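Local coordinates for protein LP04448p (Drosophila melanogaster, PDB 4QMH) that probably binds tubulin through this TOG domain, the fourth in the array with which the XMAP215-family protein Mini spindles drives microtubule polymerization, at residues I207-F211 / D212-R216; P53-G56 / D57-P60; E138-A141 / D142-G146; Q221-A224 / S225-D228. All coordinates share one frame; numbering follows the deposited sequence.

Contact 1. Residues I207-F211 / D212-R216; sequences IHLGF and DAMNR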
loop_
_atom_site.group_PDB
_atom_site.type_symbol
_atom_site.label_atom_id
_atom_site.label_comp_id
_atom_site.label_asym_id
_atom_site.label_seq_id
_atom_site.Cartn_x
_atom_site.Cartn_y
_atom_site.Cartn_z
ATOM N N ILE A 207 -15.812 -4.668 11.065
ATOM C CA ILE A 207 -16.853 -4.296 10.111
ATOM C C ILE A 207 -16.874 -5.280 8.940
ATOM O O ILE A 207 -17.938 -5.580 8.386
ATOM C CB ILE A 207 -16.675 -2.846 9.619
ATOM C CG1 ILE A 207 -17.202 -1.877 10.675
ATOM C CG2 ILE A 207 -17.362 -2.630 8.270
ATOM C CD1 ILE A 207 -16.820 -0.437 10.419
ATOM N N HIS A 208 -15.708 -5.816 8.594
ATOM C CA HIS A 208 -15.605 -6.770 7.492
ATOM C C HIS A 208 -15.687 -8.244 7.893
ATOM O O HIS A 208 -16.192 -9.063 7.130
ATOM C CB HIS A 208 -14.338 -6.491 6.673
ATOM C CG HIS A 208 -14.383 -5.178 5.963
ATOM N ND1 HIS A 208 -14.877 -5.045 4.684
ATOM C CD2 HIS A 208 -14.059 -3.929 6.374
ATOM C CE1 HIS A 208 -14.835 -3.774 4.328
ATOM N NE2 HIS A 208 -14.334 -3.076 5.333
ATOM N N LEU A 209 -15.203 -8.588 9.082
ATOM C CA LEU A 209 -15.204 -9.989 9.502
ATOM C C LEU A 209 -16.350 -10.330 10.444
ATOM O O LEU A 209 -16.827 -11.471 10.463
ATOM C CB LEU A 209 -13.880 -10.358 10.171
ATOM C CG LEU A 209 -12.657 -10.297 9.263
ATOM C CD1 LEU A 209 -11.431 -10.888 9.986
ATOM C CD2 LEU A 209 -12.925 -11.017 7.944
ATOM N N GLY A 210 -16.783 -9.354 11.235
ATOM C CA GLY A 210 -17.771 -9.600 12.275
ATOM C C GLY A 210 -17.188 -10.131 13.580
ATOM O O GLY A 210 -16.108 -10.721 13.599
ATOM N N PHE A 211 -17.916 -9.928 14.677
ATOM C CA PHE A 211 -17.464 -10.348 16.000
ATOM C C PHE A 211 -17.204 -11.851 16.118
ATOM O O PHE A 211 -16.160 -12.267 16.616
ATOM C CB PHE A 211 -18.477 -9.928 17.069
ATOM C CG PHE A 211 -18.092 -10.347 18.458
ATOM C CD1 PHE A 211 -17.255 -9.550 19.228
ATOM C CD2 PHE A 211 -18.552 -11.537 18.995
ATOM C CE1 PHE A 211 -16.889 -9.929 20.505
ATOM C CE2 PHE A 211 -18.187 -11.927 20.277
ATOM C CZ PHE A 211 -17.354 -11.122 21.033
ATOM N N ASP A 212 -18.163 -12.666 15.677
ATOM C CA ASP A 212 -18.048 -14.111 15.819
ATOM C C ASP A 212 -16.777 -14.678 15.174
ATOM O O ASP A 212 -16.073 -15.488 15.781
ATOM C CB ASP A 212 -19.290 -14.805 15.250
ATOM C CG ASP A 212 -20.534 -14.578 16.099
ATOM O OD1 ASP A 212 -20.406 -14.127 17.261
ATOM O OD2 ASP A 212 -21.645 -14.873 15.608
ATOM N N ALA A 213 -16.477 -14.233 13.958
ATOM C CA ALA A 213 -15.294 -14.705 13.245
ATOM C C ALA A 213 -14.012 -14.291 13.972
ATOM O O ALA A 213 -13.056 -15.061 14.061
ATOM C CB ALA A 213 -15.290 -14.197 11.805
ATOM N N MET A 214 -14.000 -13.081 14.518
ATOM C CA MET A 214 -12.798 -12.610 15.202
ATOM C C MET A 214 -12.614 -13.340 16.516
ATOM O O MET A 214 -11.493 -13.673 16.904
ATOM C CB MET A 214 -12.834 -11.096 15.405
ATOM C CG MET A 214 -12.820 -10.347 14.089
ATOM S SD MET A 214 -12.724 -8.569 14.269
ATOM C CE MET A 214 -11.030 -8.355 14.831
ATOM N N ASN A 215 -13.722 -13.609 17.197
ATOM C CA ASN A 215 -13.671 -14.374 18.431
ATOM C C ASN A 215 -13.229 -15.827 18.189
ATOM O O ASN A 215 -12.488 -16.396 18.989
ATOM C CB ASN A 215 -15.020 -14.317 19.135
ATOM C CG ASN A 215 -14.969 -14.905 20.514
ATOM O OD1 ASN A 215 -14.329 -14.356 21.406
ATOM N ND2 ASN A 215 -15.638 -16.038 20.700
ATOM N N ARG A 216 -13.660 -16.411 17.075
ATOM C CA ARG A 216 -13.218 -17.756 16.706
ATOM C C ARG A 216 -11.718 -17.783 16.453
ATOM O O ARG A 216 -11.019 -18.720 16.856
ATOM C CB ARG A 216 -13.950 -18.260 15.458
ATOM C CG ARG A 216 -15.372 -18.714 15.714
ATOM C CD ARG A 216 -15.906 -19.555 14.562
ATOM N NE ARG A 216 -16.047 -18.795 13.322
ATOM C CZ ARG A 216 -17.121 -18.078 13.002
ATOM N NH1 ARG A 216 -18.150 -18.013 13.836
ATOM N NH2 ARG A 216 -17.166 -17.423 11.849
HETATM O O HOH W 1 -18.330 -13.003 12.077
#
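The one-residue corner between helix 192-209 and helix 211-221 of this all-helical TOG domain is made by Gly-210, and across it Leu-209 meets Ala-213 and Met-214 while Phe-211 meets Asp-212 and Asn-215. Gly-210 leaves helical geometry at a phi of 84°, where a CB would be pressed against the carbonyl oxygen of Leu-209; it then serves as N-cap of the next helix. Its own O receives Met-214 N at 3.3 Å, and Phe-211 O receives Asn-215 N at 2.8 Å. One water spans the corner, giving a hydrogen to Leu-209 O (2.7 Å) and accepting Ala-213 N (2.9 Å), and so serves an NH of the new helix's first turn. On the apolar flank Leu-209 CB lies 4.1 Å from Met-214 CG. Phe-211 has CG anti to its backbone nitrogen (chi1 179°), which lays the ring alongside Asn-215: Asn-215 CB sits over one ring face, 4.1 Å from Phe-211 CE2, and ring and amide planes differ by just 7°. At the ring edge, in plane, Asp-212 OD1 approaches Phe-211 CD2 at 3.6 Å. With an alanine in place of Phe-211, Asn-215 CB would probably lose its cover and Arg-237 the ring with which it makes a cation-pi contact. Helix 173-186 packs on Leu-209 through Ile-176 and Val-180, whereas helix 226-236 brings Leu-233 against Phe-211 and Met-214, and Leu-230 against Asn-215.

Contact 2. Residues P53-G56 / D57-P60; sequences PSIG and DLAP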
loop_
_atom_site.group_PDB
_atom_site.type_symbol
_atom_site.label_atom_id
_atom_site.label_comp_id
_atom_site.label_asym_id
_atom_site.label_seq_id
_atom_site.Cartn_x
_atom_site.Cartn_y
_atom_site.Cartn_z
ATOM N N PRO A 53 -3.032 1.756 -19.887
ATOM C CA PRO A 53 -2.392 0.977 -18.819
ATOM C C PRO A 53 -1.184 0.164 -19.282
ATOM O O PRO A 53 -0.450 -0.370 -18.457
ATOM C CB PRO A 53 -3.505 0.014 -18.373
ATOM C CG PRO A 53 -4.771 0.587 -18.901
ATOM C CD PRO A 53 -4.402 1.288 -20.164
ATOM N N SER A 54 -0.993 0.057 -20.591
ATOM C CA SER A 54 0.107 -0.723 -21.150
ATOM C C SER A 54 1.419 0.058 -21.080
ATOM O O SER A 54 1.607 1.044 -21.803
ATOM C CB SER A 54 -0.210 -1.092 -22.602
ATOM O OG SER A 54 -0.648 0.037 -23.343
ATOM N N ILE A 55 2.326 -0.377 -20.211
ATOM C CA ILE A 55 3.590 0.337 -20.036
ATOM C C ILE A 55 4.800 -0.584 -20.166
ATOM O O ILE A 55 5.845 -0.352 -19.562
ATOM C CB ILE A 55 3.611 1.122 -18.692
ATOM C CG1 ILE A 55 3.274 0.199 -17.511
ATOM C CG2 ILE A 55 2.642 2.303 -18.766
ATOM C CD1 ILE A 55 3.344 0.884 -16.150
ATOM N N GLY A 56 4.664 -1.619 -20.989
ATOM C CA GLY A 56 5.770 -2.528 -21.223
ATOM C C GLY A 56 6.196 -3.168 -19.915
ATOM O O GLY A 56 5.354 -3.667 -19.164
ATOM N N ASP A 57 7.498 -3.148 -19.631
ATOM C CA ASP A 57 8.022 -3.711 -18.393
ATOM C C ASP A 57 8.314 -2.642 -17.336
ATOM O O ASP A 57 9.123 -2.856 -16.432
ATOM C CB ASP A 57 9.299 -4.521 -18.677
ATOM C CG ASP A 57 9.060 -5.697 -19.617
ATOM O OD1 ASP A 57 7.985 -6.307 -19.535
ATOM O OD2 ASP A 57 9.948 -5.999 -20.440
ATOM N N LEU A 58 7.658 -1.494 -17.454
ATOM C CA LEU A 58 7.956 -0.376 -16.569
ATOM C C LEU A 58 7.608 -0.639 -15.100
ATOM O O LEU A 58 8.324 -0.186 -14.210
ATOM C CB LEU A 58 7.240 0.894 -17.032
ATOM C CG LEU A 58 7.473 2.138 -16.174
ATOM C CD1 LEU A 58 8.970 2.507 -16.164
ATOM C CD2 LEU A 58 6.622 3.286 -16.688
ATOM N N ALA A 59 6.511 -1.352 -14.833
ATOM C CA ALA A 59 6.059 -1.504 -13.446
ATOM C C ALA A 59 7.060 -2.238 -12.556
ATOM O O ALA A 59 7.387 -1.761 -11.475
ATOM C CB ALA A 59 4.651 -2.141 -13.366
ATOM N N PRO A 60 7.573 -3.393 -13.009
ATOM C CA PRO A 60 8.582 -4.052 -12.174
ATOM C C PRO A 60 9.851 -3.204 -12.047
ATOM O O PRO A 60 10.492 -3.196 -10.993
ATOM C CB PRO A 60 8.872 -5.353 -12.927
ATOM C CG PRO A 60 7.689 -5.568 -13.820
ATOM C CD PRO A 60 7.190 -4.202 -14.179
HETATM O O HOH W 2 4.716 -3.034 -16.463
#
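Ile-55 and Leu-58 meet across a type II' beta turn, and the contact divides into a packed inner side and a looser outer one. Inside, Ile-55 CD1 lies 4.0 Å from Leu-58 CB and 4.3 Å from Ala-59 CB, the two larger side chains crossing at a slant. CG1 of Ile-55 is wedged between its backbone N and carbonyl carbon (chi1 53°), a position that sends CD1 over the start of the helix. All three residues are buried; Ile-14 and His-95 also touch Ile-55, and Met-26 of helix 20-26 touches Leu-58. The backbone closes beneath them, Leu-58 N donating to Ile-55 O at 3.0 Å. The outer side holds exposed Gly-56 and Asp-57. Between the two sides a water donates to Gly-56 O at 2.8 Å and accepts a hydrogen from Ala-59 N at 3.0 Å. Asp-57 occupies the N-cap position, yet its carboxylate makes no capping bond, and OD1 rests 3.6 Å from Gly-56 C instead. Gly-56, with phi 60° and psi -131°, takes the positive-phi second position that defines a type II' turn, here used to lead a loop directly into helix 58-66.

Contact 3. Residues E138-A141 / D142-G146; sequences EMIA and DALKG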
loop_
_atom_site.group_PDB
_atom_site.type_symbol
_atom_site.label_atom_id
_atom_site.label_comp_id
_atom_site.label_asym_id
_atom_site.label_seq_id
_atom_site.Cartn_x
_atom_site.Cartn_y
_atom_site.Cartn_z
ATOM N N GLU A 138 -1.956 -10.987 0.530
ATOM C CA GLU A 138 -1.333 -10.712 1.823
ATOM C C GLU A 138 -0.246 -9.650 1.764
ATOM O O GLU A 138 0.700 -9.688 2.535
ATOM C CB GLU A 138 -0.804 -11.995 2.475
ATOM C CG GLU A 138 -1.937 -12.985 2.801
ATOM C CD GLU A 138 -1.481 -14.237 3.556
ATOM O OE1 GLU A 138 -0.327 -14.293 4.030
ATOM O OE2 GLU A 138 -2.292 -15.182 3.679
ATOM N N MET A 139 -0.385 -8.691 0.860
ATOM C CA MET A 139 0.591 -7.598 0.802
ATOM C C MET A 139 0.627 -6.807 2.101
ATOM O O MET A 139 1.697 -6.496 2.628
ATOM C CB MET A 139 0.311 -6.679 -0.384
ATOM C CG MET A 139 0.597 -7.356 -1.714
ATOM S SD MET A 139 0.234 -6.334 -3.160
ATOM C CE MET A 139 -1.544 -6.212 -3.081
ATOM N N ILE A 140 -0.550 -6.491 2.621
ATOM C CA ILE A 140 -0.633 -5.745 3.874
ATOM C C ILE A 140 -0.114 -6.581 5.062
ATOM O O ILE A 140 0.712 -6.113 5.853
ATOM C CB ILE A 140 -2.066 -5.212 4.080
ATOM C CG1 ILE A 140 -2.336 -4.071 3.088
ATOM C CG2 ILE A 140 -2.286 -4.738 5.508
ATOM C CD1 ILE A 140 -3.817 -3.720 2.948
ATOM N N ALA A 141 -0.575 -7.823 5.173
ATOM C CA ALA A 141 -0.104 -8.696 6.249
ATOM C C ALA A 141 1.412 -8.906 6.210
ATOM O O ALA A 141 2.063 -8.940 7.249
ATOM C CB ALA A 141 -0.822 -10.029 6.201
ATOM N N ASP A 142 1.971 -9.041 5.015
ATOM C CA ASP A 142 3.410 -9.249 4.897
ATOM C C ASP A 142 4.170 -8.011 5.367
ATOM O O ASP A 142 5.252 -8.126 5.959
ATOM C CB ASP A 142 3.800 -9.603 3.461
ATOM C CG ASP A 142 3.567 -11.066 3.132
ATOM O OD1 ASP A 142 3.420 -11.879 4.067
ATOM O OD2 ASP A 142 3.557 -11.404 1.928
ATOM N N ALA A 143 3.621 -6.826 5.102
ATOM C CA ALA A 143 4.265 -5.599 5.579
ATOM C C ALA A 143 4.164 -5.488 7.099
ATOM O O ALA A 143 5.095 -5.053 7.764
ATOM C CB ALA A 143 3.657 -4.367 4.903
ATOM N N LEU A 144 3.023 -5.886 7.655
ATOM C CA LEU A 144 2.827 -5.804 9.100
ATOM C C LEU A 144 3.753 -6.784 9.820
ATOM O O LEU A 144 4.331 -6.467 10.865
ATOM C CB LEU A 144 1.364 -6.097 9.455
ATOM C CG LEU A 144 0.346 -5.021 9.061
ATOM C CD1 LEU A 144 -1.081 -5.595 9.166
ATOM C CD2 LEU A 144 0.487 -3.759 9.925
ATOM N N LYS A 145 3.882 -7.972 9.240
ATOM C CA LYS A 145 4.617 -9.085 9.834
ATOM C C LYS A 145 6.018 -8.691 10.295
ATOM O O LYS A 145 6.315 -8.706 11.492
ATOM C CB LYS A 145 4.688 -10.241 8.826
ATOM C CG LYS A 145 5.450 -11.465 9.293
ATOM C CD LYS A 145 5.406 -12.546 8.216
ATOM C CE LYS A 145 5.913 -13.882 8.736
ATOM N NZ LYS A 145 7.329 -13.820 9.198
ATOM N N GLY A 146 6.888 -8.342 9.357
ATOM C CA GLY A 146 8.251 -8.028 9.745
ATOM C C GLY A 146 8.450 -6.545 9.975
ATOM O O GLY A 146 9.578 -6.055 10.010
HETATM O O HOH W 3 1.449 -12.583 5.437
#
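Ile-140 and Leu-144 lie side by side, one helical turn apart and pointing the same way, with Ile-140 CG2 3.9 Å from Leu-144 CD1. In Ile-140 that methyl branch is the one anti to the backbone nitrogen, while CG1 is anti to the carbonyl carbon (chi1 -72°), and the methyl therefore faces along the helix to its neighbour. Leu-144 CG also leans over Ile-140 O, the acceptor of Leu-144 N at 2.9 Å. Both buried side chains are met by helix 149-162: Leu-159 and Trp-158 touch Ile-140, and Leu-155 and Trp-156 touch Leu-144. On the exposed flank Glu-138 and Asp-142 make a different kind of pair. Glu-138 is the N-cap residue, and its O accepts Asp-142 N at 2.9 Å, closing the first turn of helix 139-145. The side chain of Asp-142 doubles back over this same oxygen, CB standing 3.2 Å from Glu-138 O. The carboxylates do not touch: Glu-138 OE1 and Asp-142 OD1 are 4.5 Å apart, with a water between them. This water gives one hydrogen to Glu-138 OE1 at 2.8 Å and the other to Asp-142 OD1 at 2.5 Å, so both acceptors are served by a single molecule. Further along, Lys-145 N donates to Ala-141 O at 2.9 Å. The water donates to both acids, which is compatible with both being charged; their repulsion would then probably be eased by the water and by the positive end of the helix dipole, although either pKa could be somewhat raised.

Contact 4. Residues Q221-A224 / S225-D228; sequences QKPA and SKKD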
loop_
_atom_site.group_PDB
_atom_site.type_symbol
_atom_site.label_atom_id
_atom_site.label_comp_id
_atom_site.label_asym_id
_atom_site.label_seq_id
_atom_site.Cartn_x
_atom_site.Cartn_y
_atom_site.Cartn_z
ATOM N N GLN A 221 -6.220 -19.333 17.583
ATOM C CA GLN A 221 -4.831 -18.909 17.510
ATOM C C GLN A 221 -4.172 -18.838 18.891
ATOM O O GLN A 221 -2.942 -18.881 19.010
ATOM C CB GLN A 221 -4.732 -17.571 16.763
ATOM C CG GLN A 221 -5.223 -17.683 15.310
ATOM C CD GLN A 221 -5.389 -16.348 14.610
ATOM O OE1 GLN A 221 -4.939 -15.313 15.100
ATOM N NE2 GLN A 221 -6.039 -16.368 13.451
ATOM N N LYS A 222 -4.989 -18.736 19.935
ATOM C CA LYS A 222 -4.479 -18.726 21.298
ATOM C C LYS A 222 -3.326 -17.745 21.487
ATOM O O LYS A 222 -2.280 -18.109 22.035
ATOM C CB LYS A 222 -4.015 -20.126 21.701
ATOM C CG LYS A 222 -5.086 -21.195 21.628
ATOM C CD LYS A 222 -4.529 -22.534 22.099
ATOM C CE LYS A 222 -5.640 -23.544 22.308
ATOM N NZ LYS A 222 -6.334 -23.876 21.049
ATOM N N PRO A 223 -3.500 -16.489 21.042
ATOM C CA PRO A 223 -2.401 -15.551 21.269
ATOM C C PRO A 223 -2.297 -15.226 22.755
ATOM O O PRO A 223 -3.202 -15.553 23.520
ATOM C CB PRO A 223 -2.846 -14.305 20.491
ATOM C CG PRO A 223 -4.331 -14.361 20.562
ATOM C CD PRO A 223 -4.682 -15.821 20.468
ATOM N N ALA A 224 -1.194 -14.601 23.151
ATOM C CA ALA A 224 -1.025 -14.117 24.509
ATOM C C ALA A 224 -1.990 -12.963 24.762
ATOM O O ALA A 224 -2.460 -12.321 23.814
ATOM C CB ALA A 224 0.415 -13.657 24.718
ATOM N N SER A 225 -2.279 -12.705 26.036
ATOM C CA SER A 225 -3.123 -11.582 26.425
ATOM C C SER A 225 -4.544 -11.730 25.885
ATOM O O SER A 225 -5.154 -10.754 25.441
ATOM C CB SER A 225 -2.514 -10.264 25.937
ATOM O OG SER A 225 -1.229 -10.066 26.499
ATOM N N LYS A 226 -5.060 -12.954 25.930
ATOM C CA LYS A 226 -6.411 -13.234 25.449
ATOM C C LYS A 226 -7.453 -12.311 26.079
ATOM O O LYS A 226 -8.389 -11.884 25.407
ATOM C CB LYS A 226 -6.779 -14.700 25.691
ATOM C CG LYS A 226 -8.196 -15.070 25.263
ATOM C CD LYS A 226 -8.466 -16.564 25.429
ATOM C CE LYS A 226 -7.504 -17.411 24.589
ATOM N NZ LYS A 226 -7.754 -17.355 23.109
ATOM N N LYS A 227 -7.280 -11.993 27.362
ATOM C CA LYS A 227 -8.225 -11.122 28.065
ATOM C C LYS A 227 -8.274 -9.719 27.476
ATOM O O LYS A 227 -9.350 -9.131 27.340
ATOM C CB LYS A 227 -7.892 -11.046 29.559
ATOM C CG LYS A 227 -8.196 -12.320 30.319
ATOM C CD LYS A 227 -8.004 -12.113 31.817
ATOM C CE LYS A 227 -8.506 -13.311 32.612
ATOM N NZ LYS A 227 -8.443 -13.070 34.084
ATOM N N ASP A 228 -7.110 -9.180 27.129
ATOM C CA ASP A 228 -7.044 -7.861 26.517
ATOM C C ASP A 228 -7.550 -7.849 25.077
ATOM O O ASP A 228 -8.191 -6.890 24.654
ATOM C CB ASP A 228 -5.627 -7.310 26.616
ATOM C CG ASP A 228 -5.169 -7.186 28.057
ATOM O OD1 ASP A 228 -5.760 -6.367 28.789
ATOM O OD2 ASP A 228 -4.245 -7.921 28.463
#
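This is a local surface contact in the tight connection between helix 211-221 and helix 226-236, in which the side chain of Lys-226 folds back over Lys-222 and Pro-223. The evidence is in its far end: Lys-226 NZ comes to 4.0 Å from Lys-222 CA and 4.3 Å from Pro-223 CD. CG stands anti to the backbone nitrogen (chi1 178°), the next bond is extended, and bends at chi3 and chi4 then turn the amine back across the connection. It meets carbon atoms there and not the other amine, since Lys-222 NZ and Lys-226 NZ remain 7.0 Å apart, like charges held well separated. The side chain of Lys-226 also touches Leu-218 and Asp-219 of helix 211-221, and the acid may offset part of its charge. TOG domains are built of HEAT-like helical repeats, in which short connections such as this one join successive helices. Here the chain leaves helix 211-221 at Lys-222, which has positive phi, passes through Pro-223 and Ala-224 in extended conformation, and takes positive phi again (64°) at Ser-225, the N-cap residue of the next helix. That angle brings Ser-225 CB to 3.0 Å from Ala-224 O. The hydroxyl makes no capping bond: OG lies beside its own backbone nitrogen, 4.3 Å from Ala-224 CB. Pro-223 O and Lys-226 N are likewise 4.0 Å apart, too far to close the turn through the backbone. The proline ring packs on Leu-218 and on Tyr-184 of helix 173-186.

In the fold
Along the chain the order is contact 2, contact 3, contact 1, contact 4, all within one row of helices without any strand. Contact 2, entering helix 58-66, lies on the opposite side of the chain's centre from contacts 1 and 4, with centres about 39 and 44 Å away. Contact 3, in helix 139-145, is intermediate: its centre is about 24 Å from that of contact 2 and 20 Å from those of contacts 1 and 4. Contacts 1 and 4 are the nearest pair, centres about 15 Å apart, at the start and end of helix 211-221; helix 173-186 packs against both and against contact 3. None touches another; the spread of centres fits an elongated TOG domain of successive helices.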